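Local coordinates for polar amino acid ABC uptake transporter substrate binding protein (Streptococcus thermophilus LMG 18311, PDB 3HV1) that probably captures a polar amino acid outside the cell membrane and delivers it to an ABC transporter for uptake, at residues L130-G135 / V158-F164; F230-K235 / A252-G258; F31-Y36 / V184-Y188. All coordinates share one frame; numbering follows the deposited sequence.

Contact 1. Residues L130-G135 / V158-F164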
loop_
_atom_site.group_PDB
_atom_site.type_symbol
_atom_site.label_atom_id
_atom_site.label_comp_id
_atom_site.label_asym_id
_atom_site.label_seq_id
_atom_site.Cartn_x
_atom_site.Cartn_y
_atom_site.Cartn_z
ATOM N N LEU A 130 16.367 -29.107 5.974
ATOM C CA LEU A 130 15.197 -28.420 5.434
ATOM C C LEU A 130 14.545 -29.130 4.254
ATOM O O LEU A 130 15.218 -29.647 3.359
ATOM C CB LEU A 130 15.582 -27.003 5.003
ATOM C CG LEU A 130 14.485 -26.070 4.479
ATOM C CD1 LEU A 130 13.470 -25.768 5.575
ATOM C CD2 LEU A 130 15.132 -24.785 3.996
ATOM N N GLY A 131 13.223 -29.150 4.265
ATOM C CA GLY A 131 12.483 -29.768 3.188
ATOM C C GLY A 131 11.675 -28.708 2.462
ATOM O O GLY A 131 11.362 -27.663 3.029
ATOM N N ALA A 132 11.348 -28.969 1.203
ATOM C CA ALA A 132 10.558 -28.046 0.396
ATOM C C ALA A 132 9.813 -28.877 -0.640
ATOM O O ALA A 132 10.217 -29.999 -0.943
ATOM C CB ALA A 132 11.461 -27.035 -0.283
ATOM N N GLN A 133 8.720 -28.346 -1.176
ATOM C CA GLN A 133 7.972 -29.102 -2.168
ATOM C C GLN A 133 8.609 -28.906 -3.536
ATOM O O GLN A 133 9.003 -27.796 -3.902
ATOM C CB GLN A 133 6.498 -28.674 -2.187
ATOM C CG GLN A 133 5.556 -29.826 -2.554
ATOM C CD GLN A 133 4.077 -29.479 -2.432
ATOM O OE1 GLN A 133 3.617 -28.988 -1.396
ATOM N NE2 GLN A 133 3.319 -29.749 -3.494
ATOM N N ALA A 134 8.730 -29.998 -4.281
ATOM C CA ALA A 134 9.336 -29.944 -5.605
ATOM C C ALA A 134 8.543 -29.045 -6.548
ATOM O O ALA A 134 7.308 -29.092 -6.587
ATOM C CB ALA A 134 9.441 -31.346 -6.190
ATOM N N GLY A 135 9.263 -28.224 -7.304
ATOM C CA GLY A 135 8.617 -27.329 -8.243
ATOM C C GLY A 135 7.718 -26.315 -7.568
ATOM O O GLY A 135 6.627 -26.016 -8.065
ATOM N N VAL A 158 18.056 -28.554 0.086
ATOM C CA VAL A 158 16.733 -28.842 0.613
ATOM C C VAL A 158 16.229 -30.163 0.070
ATOM O O VAL A 158 16.410 -30.478 -1.106
ATOM C CB VAL A 158 15.706 -27.761 0.246
ATOM C CG1 VAL A 158 15.933 -26.524 1.092
ATOM C CG2 VAL A 158 15.802 -27.437 -1.235
ATOM N N VAL A 159 15.609 -30.942 0.945
ATOM C CA VAL A 159 15.054 -32.222 0.563
ATOM C C VAL A 159 13.725 -31.910 -0.117
ATOM O O VAL A 159 12.831 -31.303 0.484
ATOM C CB VAL A 159 14.818 -33.105 1.799
ATOM C CG1 VAL A 159 14.343 -34.486 1.378
ATOM C CG2 VAL A 159 16.095 -33.206 2.607
ATOM N N GLN A 160 13.598 -32.308 -1.378
ATOM C CA GLN A 160 12.373 -32.044 -2.117
ATOM C C GLN A 160 11.331 -33.133 -1.922
ATOM O O GLN A 160 11.654 -34.318 -1.839
ATOM C CB GLN A 160 12.675 -31.874 -3.608
ATOM C CG GLN A 160 13.495 -30.640 -3.930
ATOM C CD GLN A 160 13.606 -30.395 -5.420
ATOM O OE1 GLN A 160 12.596 -30.255 -6.116
ATOM N NE2 GLN A 160 14.837 -30.339 -5.920
ATOM N N TYR A 161 10.073 -32.715 -1.846
ATOM C CA TYR A 161 8.963 -33.632 -1.665
ATOM C C TYR A 161 7.939 -33.364 -2.749
ATOM O O TYR A 161 7.726 -32.219 -3.138
ATOM C CB TYR A 161 8.341 -33.426 -0.286
ATOM C CG TYR A 161 9.215 -33.924 0.843
ATOM C CD1 TYR A 161 9.032 -35.197 1.378
ATOM C CD2 TYR A 161 10.229 -33.124 1.371
ATOM C CE1 TYR A 161 9.835 -35.666 2.417
ATOM C CE2 TYR A 161 11.042 -33.582 2.411
ATOM C CZ TYR A 161 10.837 -34.852 2.931
ATOM O OH TYR A 161 11.619 -35.307 3.973
ATOM N N SER A 162 7.308 -34.424 -3.238
ATOM C CA SER A 162 6.310 -34.290 -4.290
ATOM C C SER A 162 5.023 -33.687 -3.751
ATOM O O SER A 162 4.411 -32.830 -4.393
ATOM C CB SER A 162 6.015 -35.654 -4.916
ATOM O OG SER A 162 7.178 -36.194 -5.523
ATOM N N THR A 163 4.618 -34.131 -2.565
ATOM C CA THR A 163 3.396 -33.641 -1.943
ATOM C C THR A 163 3.660 -33.064 -0.560
ATOM O O THR A 163 4.626 -33.431 0.105
ATOM C CB THR A 163 2.358 -34.771 -1.801
ATOM O OG1 THR A 163 2.880 -35.792 -0.942
ATOM C CG2 THR A 163 2.039 -35.383 -3.161
ATOM N N PHE A 164 2.788 -32.156 -0.133
ATOM C CA PHE A 164 2.914 -31.537 1.179
ATOM C C PHE A 164 2.713 -32.594 2.258
ATOM O O PHE A 164 3.304 -32.516 3.334
ATOM C CB PHE A 164 1.860 -30.444 1.354
ATOM C CG PHE A 164 1.866 -29.814 2.717
ATOM C CD1 PHE A 164 2.841 -28.887 3.066
ATOM C CD2 PHE A 164 0.910 -30.167 3.663
ATOM C CE1 PHE A 164 2.866 -28.322 4.338
ATOM C CE2 PHE A 164 0.927 -29.607 4.940
ATOM C CZ PHE A 164 1.907 -28.683 5.275
#
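Gly131 and Val159 face each other across two neighbouring parallel strands, 130-133 and 158-161, with helix 137-144 between them in sequence. This is a worked example of the beta-alpha-beta crossover, a building block of the alpha/beta lobes of periplasmic-binding-protein folds.

Four backbone hydrogen bonds join the strands in the alternating manner of parallel pairing. Leu130 O accepts from Val159 N at 2.8 Å, and Val159 O in turn takes Ala132 N. Ala132 O then receives Tyr161 N, though the N-H is bent to 141°. The last bond, from Ala134 N to Tyr161 O at 2.7 Å, is nearly straight at 171° and continues the pairing just past strand 130-133. Weaker CA-H...O contacts to the same four carbonyls fill the gaps, as with Gly131 CA and Val159 O at 3.1 Å.

Apolar contacts lie on the sheet face shared by Leu130, Ala132 and Val158. The Leu130 and Val158 side chains run side by side in the same direction, and CD2 of Leu130 presses tightly on CG1 of Val158 at 3.5 Å. Phe142 of helix 137-144 packs against both. On the other face, the Tyr161 ring turns its edge to Ala132 O, while its hydroxyl bonds to Asp170 on helix 164-173.

Polar side chains act at the C-terminal ends. Gln133 is extended beyond CG, which carries its amide along the turn; OE1 lies 3.6 Å from Phe164 CB, with amide and ring planes 47° apart. OE1 of Gln160 touches Ala134 CB at 3.3 Å.

The chemistry thus divides the work: main-chain bonds fix the register, which owes little to side-chain polarity, while the aliphatic face seats the crossover helix.

Contact 2. Residues F230-K235 / A252-G258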
loop_
_atom_site.group_PDB
_atom_site.type_symbol
_atom_site.label_atom_id
_atom_site.label_comp_id
_atom_site.label_asym_id
_atom_site.label_seq_id
_atom_site.Cartn_x
_atom_site.Cartn_y
_atom_site.Cartn_z
ATOM N N PHE A 230 -14.366 -5.022 3.058
ATOM C CA PHE A 230 -13.329 -5.658 3.876
ATOM C C PHE A 230 -13.294 -5.001 5.247
ATOM O O PHE A 230 -13.265 -5.674 6.272
ATOM C CB PHE A 230 -11.938 -5.492 3.259
ATOM C CG PHE A 230 -11.736 -6.226 1.962
ATOM C CD1 PHE A 230 -12.434 -7.396 1.682
ATOM C CD2 PHE A 230 -10.800 -5.769 1.040
ATOM C CE1 PHE A 230 -12.204 -8.106 0.501
ATOM C CE2 PHE A 230 -10.560 -6.474 -0.149
ATOM C CZ PHE A 230 -11.266 -7.640 -0.411
ATOM N N GLU A 231 -13.283 -3.673 5.255
ATOM C CA GLU A 231 -13.218 -2.936 6.507
ATOM C C GLU A 231 -14.414 -3.222 7.386
ATOM O O GLU A 231 -14.277 -3.398 8.593
ATOM C CB GLU A 231 -13.123 -1.433 6.238
ATOM C CG GLU A 231 -11.880 -1.023 5.471
ATOM C CD GLU A 231 -11.737 0.487 5.384
ATOM O OE1 GLU A 231 -11.676 1.139 6.452
ATOM O OE2 GLU A 231 -11.692 1.018 4.255
ATOM N N THR A 232 -15.595 -3.265 6.777
ATOM C CA THR A 232 -16.814 -3.542 7.513
ATOM C C THR A 232 -16.784 -4.923 8.158
ATOM O O THR A 232 -17.165 -5.078 9.321
ATOM C CB THR A 232 -18.047 -3.415 6.590
ATOM O OG1 THR A 232 -18.103 -2.080 6.061
ATOM C CG2 THR A 232 -19.317 -3.686 7.352
ATOM N N LEU A 233 -16.317 -5.925 7.410
ATOM C CA LEU A 233 -16.245 -7.292 7.922
ATOM C C LEU A 233 -15.219 -7.420 9.036
ATOM O O LEU A 233 -15.398 -8.216 9.951
ATOM C CB LEU A 233 -15.898 -8.270 6.789
ATOM C CG LEU A 233 -16.929 -8.327 5.658
ATOM C CD1 LEU A 233 -16.424 -9.261 4.545
ATOM C CD2 LEU A 233 -18.252 -8.832 6.206
ATOM N N TYR A 234 -14.132 -6.658 8.954
ATOM C CA TYR A 234 -13.127 -6.714 10.013
ATOM C C TYR A 234 -13.697 -6.044 11.271
ATOM O O TYR A 234 -13.478 -6.511 12.391
ATOM C CB TYR A 234 -11.826 -6.013 9.586
ATOM C CG TYR A 234 -10.649 -6.459 10.431
ATOM C CD1 TYR A 234 -10.037 -7.692 10.212
ATOM C CD2 TYR A 234 -10.229 -5.705 11.529
ATOM C CE1 TYR A 234 -9.045 -8.172 11.076
ATOM C CE2 TYR A 234 -9.244 -6.167 12.391
ATOM C CZ TYR A 234 -8.655 -7.399 12.168
ATOM O OH TYR A 234 -7.692 -7.854 13.039
ATOM N N LYS A 235 -14.429 -4.946 11.082
ATOM C CA LYS A 235 -15.039 -4.227 12.207
ATOM C C LYS A 235 -16.100 -5.055 12.921
ATOM O O LYS A 235 -16.188 -5.015 14.147
ATOM C CB LYS A 235 -15.676 -2.910 11.739
ATOM C CG LYS A 235 -14.817 -1.667 11.920
ATOM C CD LYS A 235 -13.715 -1.556 10.883
ATOM C CE LYS A 235 -13.035 -0.185 10.949
ATOM N NZ LYS A 235 -12.061 0.041 9.830
ATOM N N ALA A 252 -5.630 -10.620 7.975
ATOM C CA ALA A 252 -5.939 -9.275 7.510
ATOM C C ALA A 252 -4.724 -8.369 7.368
ATOM O O ALA A 252 -3.861 -8.330 8.241
ATOM C CB ALA A 252 -6.950 -8.626 8.447
ATOM N N THR A 253 -4.667 -7.647 6.253
ATOM C CA THR A 253 -3.592 -6.702 6.003
ATOM C C THR A 253 -3.952 -5.440 6.776
ATOM O O THR A 253 -5.086 -5.282 7.213
ATOM C CB THR A 253 -3.509 -6.316 4.522
ATOM O OG1 THR A 253 -4.793 -5.851 4.094
ATOM C CG2 THR A 253 -3.075 -7.512 3.659
ATOM N N ASP A 254 -2.992 -4.539 6.938
ATOM C CA ASP A 254 -3.277 -3.299 7.635
ATOM C C ASP A 254 -4.391 -2.521 6.925
ATOM O O ASP A 254 -5.192 -1.855 7.573
ATOM C CB ASP A 254 -2.009 -2.451 7.744
ATOM C CG ASP A 254 -1.019 -3.021 8.744
ATOM O OD1 ASP A 254 -1.463 -3.677 9.712
ATOM O OD2 ASP A 254 0.195 -2.803 8.576
ATOM N N GLN A 255 -4.455 -2.614 5.597
ATOM C CA GLN A 255 -5.504 -1.914 4.856
ATOM C C GLN A 255 -6.892 -2.411 5.263
ATOM O O GLN A 255 -7.809 -1.609 5.485
ATOM C CB GLN A 255 -5.313 -2.080 3.342
ATOM C CG GLN A 255 -4.111 -1.317 2.795
ATOM C CD GLN A 255 -2.891 -2.187 2.638
ATOM O OE1 GLN A 255 -2.673 -3.123 3.410
ATOM N NE2 GLN A 255 -2.073 -1.875 1.641
ATOM N N VAL A 256 -7.049 -3.731 5.356
ATOM C CA VAL A 256 -8.328 -4.314 5.756
ATOM C C VAL A 256 -8.679 -3.833 7.164
ATOM O O VAL A 256 -9.853 -3.656 7.492
ATOM C CB VAL A 256 -8.263 -5.868 5.738
ATOM C CG1 VAL A 256 -9.407 -6.465 6.536
ATOM C CG2 VAL A 256 -8.324 -6.358 4.306
ATOM N N LYS A 257 -7.652 -3.619 7.986
ATOM C CA LYS A 257 -7.837 -3.163 9.359
ATOM C C LYS A 257 -8.142 -1.667 9.462
ATOM O O LYS A 257 -8.401 -1.156 10.548
ATOM C CB LYS A 257 -6.595 -3.482 10.191
ATOM C CG LYS A 257 -6.339 -4.959 10.397
ATOM C CD LYS A 257 -5.101 -5.185 11.250
ATOM C CE LYS A 257 -4.855 -6.669 11.502
ATOM N NZ LYS A 257 -3.605 -6.910 12.285
ATOM N N GLY A 258 -8.103 -0.967 8.335
ATOM C CA GLY A 258 -8.390 0.458 8.338
ATOM C C GLY A 258 -7.192 1.361 8.594
ATOM O O GLY A 258 -7.350 2.574 8.736
#
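Tyr234 and Val256 meet where helix 220-236 receives the chain coming back after helix 238-247, a C-terminal segment folded onto the first lobe of the binding protein. That segment makes a type I beta turn from Gln255 to Gly258, and no hydrogen bond crosses to the helix, so the fit rests mainly on van der Waals contact, helped by a CA-H...O approach of Glu231 CA to Val256 O at 3.6 Å.

Tyr234 is the centre of the arrangement. A chi1 of -160° swings the ring away from the backbone N, and it reaches out from the helix to meet Ala252 and Lys257, both on the same side of its plane. Lys257 sets its CG over one face in a CH-pi contact, 4.0 Å from the ring centroid and displaced toward the rim. Its extended chain carries Lys257 CE to Tyr234 OH at 3.4 Å, while that hydroxyl is itself bonded to Asp250. Ala252 CB approaches Tyr234 CE1 equally closely.

Val256 uses both branches. CG1 meets CB of Tyr234 at 3.9 Å, and CG2 meets CB of Phe230, one turn earlier on the helix. Phe239 of helix 238-247 also touches Val256, and Phe230 packs on helix 46-56, linking the turn to the lobe's interior.

At the edge of the interface Lys235 and Glu231 form a salt bridge along the helix beside Gly258. The carboxylate oxygen OE1 of Glu231 lies 3.8 Å from Gly258 CA.

Contact 3. Residues F31-Y36 / V184-Y188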
loop_
_atom_site.group_PDB
_atom_site.type_symbol
_atom_site.label_atom_id
_atom_site.label_comp_id
_atom_site.label_asym_id
_atom_site.label_seq_id
_atom_site.Cartn_x
_atom_site.Cartn_y
_atom_site.Cartn_z
ATOM N N PHE A 31 -7.498 -23.964 -7.646
ATOM C CA PHE A 31 -6.694 -23.234 -6.675
ATOM C C PHE A 31 -7.014 -23.345 -5.187
ATOM O O PHE A 31 -7.521 -22.400 -4.575
ATOM C CB PHE A 31 -6.630 -21.762 -7.063
ATOM C CG PHE A 31 -5.463 -21.036 -6.470
ATOM C CD1 PHE A 31 -4.171 -21.524 -6.634
ATOM C CD2 PHE A 31 -5.646 -19.851 -5.767
ATOM C CE1 PHE A 31 -3.077 -20.841 -6.105
ATOM C CE2 PHE A 31 -4.559 -19.161 -5.236
ATOM C CZ PHE A 31 -3.276 -19.653 -5.402
ATOM N N VAL A 32 -6.685 -24.494 -4.604
ATOM C CA VAL A 32 -6.880 -24.710 -3.170
ATOM C C VAL A 32 -5.841 -23.804 -2.500
ATOM O O VAL A 32 -4.718 -23.693 -2.988
ATOM C CB VAL A 32 -6.573 -26.169 -2.772
ATOM C CG1 VAL A 32 -6.880 -26.382 -1.294
ATOM C CG2 VAL A 32 -7.380 -27.129 -3.631
ATOM N N PRO A 33 -6.193 -23.145 -1.380
ATOM C CA PRO A 33 -7.479 -23.162 -0.685
ATOM C C PRO A 33 -8.276 -21.881 -0.922
ATOM O O PRO A 33 -9.239 -21.613 -0.214
ATOM C CB PRO A 33 -7.050 -23.263 0.766
ATOM C CG PRO A 33 -5.927 -22.247 0.790
ATOM C CD PRO A 33 -5.171 -22.500 -0.529
HETATM N N MSE A 34 -7.888 -21.089 -1.914
HETATM C CA MSE A 34 -8.579 -19.834 -2.156
HETATM C C MSE A 34 -9.966 -19.978 -2.769
HETATM O O MSE A 34 -10.911 -19.304 -2.362
HETATM C CB MSE A 34 -7.699 -18.938 -3.018
HETATM C CG MSE A 34 -6.297 -18.745 -2.446
HETATM SE SE MSE A 34 -6.235 -18.163 -0.593
HETATM C CE MSE A 34 -6.585 -16.337 -0.940
ATOM N N GLY A 35 -10.083 -20.864 -3.748
ATOM C CA GLY A 35 -11.365 -21.082 -4.395
ATOM C C GLY A 35 -11.172 -22.306 -5.264
ATOM O O GLY A 35 -10.315 -22.310 -6.145
ATOM N N TYR A 36 -11.957 -23.342 -5.015
ATOM C CA TYR A 36 -11.803 -24.559 -5.782
ATOM C C TYR A 36 -13.040 -25.438 -5.776
ATOM O O TYR A 36 -13.945 -25.272 -4.958
ATOM C CB TYR A 36 -10.594 -25.343 -5.253
ATOM C CG TYR A 36 -10.669 -25.679 -3.772
ATOM C CD1 TYR A 36 -11.129 -26.922 -3.338
ATOM C CD2 TYR A 36 -10.282 -24.748 -2.802
ATOM C CE1 TYR A 36 -11.196 -27.234 -1.976
ATOM C CE2 TYR A 36 -10.348 -25.049 -1.442
ATOM C CZ TYR A 36 -10.803 -26.289 -1.037
ATOM O OH TYR A 36 -10.860 -26.589 0.304
ATOM N N VAL A 184 -0.243 -19.819 2.635
ATOM C CA VAL A 184 -1.594 -20.330 2.362
ATOM C C VAL A 184 -1.732 -21.850 2.503
ATOM O O VAL A 184 -2.786 -22.335 2.915
ATOM C CB VAL A 184 -2.135 -19.945 0.941
ATOM C CG1 VAL A 184 -2.528 -18.482 0.909
ATOM C CG2 VAL A 184 -1.109 -20.286 -0.139
ATOM N N TYR A 185 -0.686 -22.602 2.168
ATOM C CA TYR A 185 -0.752 -24.057 2.292
ATOM C C TYR A 185 -0.453 -24.509 3.715
ATOM O O TYR A 185 -1.121 -25.391 4.254
ATOM C CB TYR A 185 0.246 -24.731 1.342
ATOM C CG TYR A 185 0.014 -24.409 -0.117
ATOM C CD1 TYR A 185 -1.260 -24.506 -0.674
ATOM C CD2 TYR A 185 1.066 -23.997 -0.937
ATOM C CE1 TYR A 185 -1.486 -24.194 -2.015
ATOM C CE2 TYR A 185 0.856 -23.682 -2.276
ATOM C CZ TYR A 185 -0.427 -23.779 -2.810
ATOM O OH TYR A 185 -0.656 -23.436 -4.127
ATOM N N ALA A 186 0.574 -23.922 4.314
ATOM C CA ALA A 186 0.951 -24.273 5.679
ATOM C C ALA A 186 -0.235 -24.111 6.621
ATOM O O ALA A 186 -0.648 -25.058 7.294
ATOM C CB ALA A 186 2.119 -23.383 6.148
ATOM N N ASN A 187 -0.793 -22.908 6.670
ATOM C CA ASN A 187 -1.914 -22.650 7.570
ATOM C C ASN A 187 -3.171 -23.433 7.231
ATOM O O ASN A 187 -3.867 -23.913 8.122
ATOM C CB ASN A 187 -2.218 -21.154 7.608
ATOM C CG ASN A 187 -1.254 -20.397 8.492
ATOM O OD1 ASN A 187 -1.541 -20.132 9.669
ATOM N ND2 ASN A 187 -0.098 -20.064 7.949
ATOM N N TYR A 188 -3.463 -23.576 5.948
ATOM C CA TYR A 188 -4.655 -24.306 5.545
ATOM C C TYR A 188 -4.617 -25.769 5.973
ATOM O O TYR A 188 -5.544 -26.266 6.617
ATOM C CB TYR A 188 -4.833 -24.228 4.028
ATOM C CG TYR A 188 -5.849 -25.209 3.496
ATOM C CD1 TYR A 188 -7.200 -25.091 3.826
ATOM C CD2 TYR A 188 -5.455 -26.276 2.686
ATOM C CE1 TYR A 188 -8.130 -26.008 3.367
ATOM C CE2 TYR A 188 -6.383 -27.201 2.221
ATOM C CZ TYR A 188 -7.715 -27.060 2.564
ATOM O OH TYR A 188 -8.635 -27.969 2.105
HETATM O O HOH W 1 -3.026 -24.655 -5.103
#
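The backbones stay well apart, the nearest CA atoms being those of Pro33 and Tyr188 at 6.9 Å, where a tight turn with a cis peptide before Pro33 faces helix 183-192. The turn links strands 30-31 and 35-37 of a small antiparallel sheet, and the contact bridges the two lobes of a type 2 periplasmic-binding-protein fold, illustrating how two lobes can meet chiefly through side chains.

Pro33 is the main apolar piece. Its CB sits over one face of the Tyr188 ring, a CH-pi contact with 3.7 Å to the centroid, 18° off the ring normal. The two side chains overlap while running antiparallel to each other, and Pro33 CG also nears Val184 O. A chi1 of 167° places the Tyr188 ring trans to the main-chain nitrogen, which points it toward the turn. Val32 CG1 meets CE2 of the same ring at 3.6 Å, the valine crossing the tyrosine at about a right angle. Farther along, the side chains of Tyr36 and Tyr188 come from opposite directions, their OH atoms 3.2 Å apart; Tyr188 OH is hydrogen-bonded to Lys192, and Trp246 of helix 238-247 touches both tyrosines.

Selenomethionine Met34 is bent at both chi2 and chi3, bringing its SE to 4.0 Å from Val184 CG1. Around this pair Met105 of strand 105-114 touches both side chains. Phe31 stacks with His263 of the second subunit.

Tyr185 supplies the polar link. The edge of its ring meets the carbonyl of Val32, with CE1 3.4 Å from Val32 O. A water joins the two residues, donating to Val32 O at 2.9 Å and hydrogen-bonded to Tyr185 OH at 2.8 Å.

From the N terminus, the chain first lays down 31-36 and then travels 147 residues before 184-188 closes contact 3 across the two lobes. Within that long excursion contact 1 opens and closes: 130-135 and 158-164 bound a short crossover in the second lobe, about 17 Å from contact 3 between centres. Contact 2 follows in series, joining 230-235 to 252-258 once the chain is back in the first lobe and folding the C-terminal segment onto it. No two loops cross. Contacts 1 and 2 lie on opposite sides of the chain's centre, their own centres about 34 Å apart, whereas contact 3 is near the middle, linking the lobes to which they belong.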